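Local atomic coordinates of endoribonuclease L-PSP/chorismate mutase-like domain-containing protein (Agrobacterium tumefaciens, PDB entry 3D01), a protein that is of unknown function but belongs to the YjgF-like clan as a trimer-forming member of the YjgF/chorismate mutase-like family, whose members include endoribonucleases. Residues N127-V132 against G137-A142; E78-N83 against A153-D158. All coordinates share one frame; numbering follows the deposited sequence.

Overall arrangement
Contact 2 sets helix 70-91 on strand 155-163 of the mixed sheet; contact 1, its centre about 13 Å from that of contact 2, sets the C-terminal part of helix 118-133 on the turn that leads into strand 140-146 of the same sheet. Their order along the chain is nested: 127-132 and 137-142 both fall between 78-83 and 153-158, and strands 140-146 and 155-163 follow each other in sequence. The two helices also touch directly, I129 CG1 lying 4.0 Å from A81 CB and L128 CD1 3.9 Å from V82 CG2. The contacts are thus joined by apolar packing between the helices, while strand residues of contact 1 meet the second subunit of the trimer and those of contact 2 the third.

Contact 1 of 2, residues N127-V132 against G137-A142; sequences NLIATV and GRHARA
The imidazole of H139 is the flat group of this contact, and I129 reaches it obliquely, CG2 standing 4.3 Å from ND1. At the ring edge, in plane, lies the carbonyl carbon of G137. There ND1 donates to G137 O over 2.6 Å, with an N-H...O angle of 175° and the acceptor only 2° out of the ring plane. The bond is therefore nearly straight, and with ND1 also in the carbonyl plane the ring and its acceptor are held coplanar. NE2 bonds to S126 OG of helix 118-133, about one turn before I129, which fixes the ring at a second point. R141 NH1 bonds to the same S126 OG, so one helix hydroxyl serves both H139 and R141.

Across the contact, I129 CG2 sits 3.5 Å from G137 O, the same oxygen that ND1 uses. This methyl is anti to the backbone N (chi1 -68° for CG1), which turns it to the loop while CG1 is turned to helix 70-91. A130 CA lies 4.2 Å from G137 CA, the nearest backbone approach between the segments, and A130 CB meets R138 CG at 4.3 Å. The guanidinium of R138 goes elsewhere: its NH2 bonds to A33 O of the second subunit.

The contact closes the second half of the beta-alpha-beta unit made by strand 99-110, helix 118-133 and strand 140-146, whose two strands pair in parallel, a crossover belonging to the YjgF-like fold.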
# COMPACT_ATOMS: atom_id res chain seq x y z
N ASN I 127 -18.94 -0.27 1.38
CA ASN I 127 -20.34 -0.15 1.80
C ASN I 127 -20.63 -1.02 3.04
O ASN I 127 -21.31 -0.60 4.00
CB ASN I 127 -21.25 -0.55 0.66
CG ASN I 127 -21.27 0.47 -0.48
OD1 ASN I 127 -20.81 1.62 -0.35
ND2 ASN I 127 -21.82 0.05 -1.61
N LEU I 128 -20.08 -2.22 3.04
CA LEU I 128 -20.28 -3.16 4.12
C LEU I 128 -19.63 -2.61 5.39
O LEU I 128 -20.25 -2.55 6.45
CB LEU I 128 -19.75 -4.57 3.74
CG LEU I 128 -19.90 -5.65 4.83
CD1 LEU I 128 -19.99 -7.06 4.25
CD2 LEU I 128 -18.80 -5.57 5.91
N ILE I 129 -18.38 -2.18 5.28
CA ILE I 129 -17.66 -1.63 6.43
C ILE I 129 -18.28 -0.34 7.01
O ILE I 129 -18.42 -0.24 8.24
CB ILE I 129 -16.19 -1.37 6.07
CG1 ILE I 129 -15.50 -2.72 5.86
CG2 ILE I 129 -15.53 -0.49 7.14
CD1 ILE I 129 -14.10 -2.62 5.33
N ALA I 130 -18.63 0.62 6.16
CA ALA I 130 -19.31 1.84 6.60
C ALA I 130 -20.67 1.55 7.23
O ALA I 130 -21.02 2.18 8.27
CB ALA I 130 -19.44 2.81 5.46
N THR I 131 -21.42 0.59 6.67
CA THR I 131 -22.73 0.19 7.23
C THR I 131 -22.66 -0.38 8.65
O THR I 131 -23.42 0.03 9.52
CB THR I 131 -23.48 -0.80 6.32
OG1 THR I 131 -23.70 -0.17 5.06
CG2 THR I 131 -24.83 -1.22 6.93
N VAL I 132 -21.76 -1.33 8.87
CA VAL I 132 -21.64 -2.06 10.13
C VAL I 132 -21.01 -1.19 11.23
O VAL I 132 -21.40 -1.30 12.40
CB VAL I 132 -20.84 -3.38 9.87
CG1 VAL I 132 -20.34 -3.97 11.12
CG2 VAL I 132 -21.72 -4.38 9.07
N GLY I 137 -16.39 3.78 10.24
CA GLY I 137 -16.07 2.90 9.12
C GLY I 137 -15.64 3.60 7.83
O GLY I 137 -15.11 2.95 6.93
N ARG I 138 -15.89 4.90 7.72
CA ARG I 138 -15.57 5.65 6.51
C ARG I 138 -14.07 5.87 6.42
O ARG I 138 -13.43 6.39 7.32
CB ARG I 138 -16.36 6.96 6.49
CG ARG I 138 -17.87 6.73 6.40
CD ARG I 138 -18.53 7.78 5.53
NE ARG I 138 -18.24 9.11 6.03
CZ ARG I 138 -18.33 10.24 5.32
NH1 ARG I 138 -18.04 11.39 5.91
NH2 ARG I 138 -18.71 10.24 4.04
N HIS I 139 -13.50 5.48 5.28
CA HIS I 139 -12.06 5.28 5.15
C HIS I 139 -11.53 5.86 3.85
O HIS I 139 -12.31 6.02 2.88
CB HIS I 139 -11.77 3.77 5.12
CG HIS I 139 -12.70 3.01 4.22
ND1 HIS I 139 -13.96 2.60 4.62
CD2 HIS I 139 -12.58 2.64 2.91
CE1 HIS I 139 -14.57 2.02 3.60
NE2 HIS I 139 -13.75 2.01 2.56
N ALA I 140 -10.23 6.15 3.85
CA ALA I 140 -9.46 6.40 2.62
C ALA I 140 -9.28 5.06 1.89
O ALA I 140 -9.41 3.97 2.49
CB ALA I 140 -8.12 7.03 2.90
N ARG I 141 -8.97 5.13 0.59
CA ARG I 141 -8.98 3.91 -0.21
C ARG I 141 -8.12 4.02 -1.45
O ARG I 141 -7.95 5.11 -1.98
CB ARG I 141 -10.41 3.66 -0.71
CG ARG I 141 -10.76 2.26 -1.03
CD ARG I 141 -12.27 2.12 -1.36
NE ARG I 141 -12.63 2.52 -2.72
CZ ARG I 141 -13.84 2.30 -3.27
NH1 ARG I 141 -14.77 1.69 -2.60
NH2 ARG I 141 -14.09 2.66 -4.51
N ALA I 142 -7.63 2.88 -1.91
CA ALA I 142 -7.17 2.71 -3.29
C ALA I 142 -7.86 1.49 -3.87
O ALA I 142 -8.14 0.52 -3.16
CB ALA I 142 -5.68 2.55 -3.36

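Contact 2 of 2, residues E78-N83 against A153-D158; sequences ELCAVN and ASVEID
C80 overlaps V155 and I157 together, and it alone carries the helix side of the contact. Its CB rests against I157, 3.7 Å from CG1 and 3.8 Å from CD1, while the sulfur runs on along the strand to V155. SG reaches V155 O at 3.4 Å and V155 CG1 at 4.0 Å, and it passes E156 CA at 4.1 Å. The thiol takes this course because SG is anti to its own carbonyl carbon and beside the backbone N (chi1 -68°). On V155 the branch touched is CG1, anti to the backbone N (chi1 -177°).

V155 and I157 both point toward the helix, whereas E156 between them points away and touches V144 of the third subunit. The axes of segments 78-83 and 155-158 pass 7.9 Å apart, their N-to-C directions 34° from parallel. Helix 118-133 adds to the packing, with V121 and I122 against V155 and A125 against I157. This is a helix laid on the sheet of the YjgF-like alpha/beta fold, strand 155-163 lying between strands 44-54 and 99-110.

All four touching residues are buried, and the contacts between side chains are apolar. Cohesion here thus rests chiefly on van der Waals packing, with the sulfur close to one backbone carbonyl oxygen.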
# COMPACT_ATOMS: atom_id res chain seq x y z
N GLU I 78 -16.94 -7.92 -0.29
CA GLU I 78 -17.70 -8.05 0.98
C GLU I 78 -17.06 -9.11 1.86
O GLU I 78 -16.81 -8.87 3.04
CB GLU I 78 -19.15 -8.40 0.72
CG GLU I 78 -20.03 -7.25 0.19
CD GLU I 78 -21.43 -7.68 -0.27
OE1 GLU I 78 -21.67 -8.85 -0.64
OE2 GLU I 78 -22.33 -6.80 -0.24
N LEU I 79 -16.78 -10.28 1.27
CA LEU I 79 -16.12 -11.38 1.98
C LEU I 79 -14.71 -11.01 2.49
O LEU I 79 -14.34 -11.32 3.63
CB LEU I 79 -16.10 -12.65 1.13
CG LEU I 79 -17.43 -13.40 0.98
CD1 LEU I 79 -17.24 -14.54 -0.00
CD2 LEU I 79 -18.03 -13.88 2.33
N CYS I 80 -13.92 -10.33 1.65
CA CYS I 80 -12.64 -9.81 2.06
C CYS I 80 -12.83 -8.92 3.29
O CYS I 80 -12.08 -9.05 4.26
CB CYS I 80 -11.98 -9.00 0.93
SG CYS I 80 -11.47 -10.01 -0.47
N ALA I 81 -13.80 -8.03 3.22
CA ALA I 81 -14.13 -7.11 4.32
C ALA I 81 -14.54 -7.84 5.58
O ALA I 81 -14.14 -7.44 6.67
CB ALA I 81 -15.23 -6.14 3.89
N VAL I 82 -15.31 -8.90 5.46
CA VAL I 82 -15.72 -9.70 6.65
C VAL I 82 -14.48 -10.38 7.28
O VAL I 82 -14.31 -10.44 8.50
CB VAL I 82 -16.82 -10.75 6.27
CG1 VAL I 82 -17.04 -11.82 7.39
CG2 VAL I 82 -18.15 -10.05 5.88
N ASN I 83 -13.58 -10.87 6.44
CA ASN I 83 -12.34 -11.44 6.93
C ASN I 83 -11.46 -10.38 7.58
O ASN I 83 -10.83 -10.65 8.60
CB ASN I 83 -11.62 -12.20 5.81
CG ASN I 83 -12.29 -13.53 5.51
OD1 ASN I 83 -13.14 -13.66 4.62
ND2 ASN I 83 -11.92 -14.51 6.27
N ALA I 153 -7.87 -15.79 -6.22
CA ALA I 153 -8.89 -14.91 -5.63
C ALA I 153 -9.19 -13.78 -6.62
O ALA I 153 -8.26 -13.22 -7.25
CB ALA I 153 -8.42 -14.34 -4.30
N SER I 154 -10.45 -13.40 -6.70
CA SER I 154 -10.86 -12.28 -7.54
C SER I 154 -10.51 -10.93 -6.92
O SER I 154 -10.30 -9.96 -7.64
CB SER I 154 -12.36 -12.35 -7.89
OG SER I 154 -12.66 -13.52 -8.63
N VAL I 155 -10.46 -10.89 -5.57
CA VAL I 155 -10.20 -9.66 -4.84
C VAL I 155 -9.38 -10.00 -3.58
O VAL I 155 -9.54 -11.09 -2.99
CB VAL I 155 -11.53 -8.95 -4.38
CG1 VAL I 155 -11.22 -7.59 -3.65
CG2 VAL I 155 -12.54 -8.82 -5.54
N GLU I 156 -8.50 -9.09 -3.22
CA GLU I 156 -7.76 -9.12 -1.97
C GLU I 156 -7.74 -7.68 -1.41
O GLU I 156 -7.57 -6.69 -2.15
CB GLU I 156 -6.34 -9.60 -2.19
CG GLU I 156 -5.46 -9.59 -0.97
CD GLU I 156 -3.97 -9.89 -1.31
OE1 GLU I 156 -3.69 -10.53 -2.34
OE2 GLU I 156 -3.06 -9.48 -0.55
N ILE I 157 -7.89 -7.58 -0.10
CA ILE I 157 -8.06 -6.25 0.51
C ILE I 157 -7.32 -6.26 1.84
O ILE I 157 -7.55 -7.15 2.66
CB ILE I 157 -9.55 -5.86 0.77
CG1 ILE I 157 -10.46 -5.98 -0.47
CG2 ILE I 157 -9.64 -4.41 1.33
CD1 ILE I 157 -11.91 -5.44 -0.26
N ASP I 158 -6.43 -5.29 2.01
CA ASP I 158 -5.76 -5.08 3.29
C ASP I 158 -6.30 -3.80 3.94
O ASP I 158 -7.12 -3.07 3.34
CB ASP I 158 -4.22 -5.13 3.15
CG ASP I 158 -3.61 -3.91 2.49
OD1 ASP I 158 -4.22 -2.81 2.44
OD2 ASP I 158 -2.47 -4.09 2.02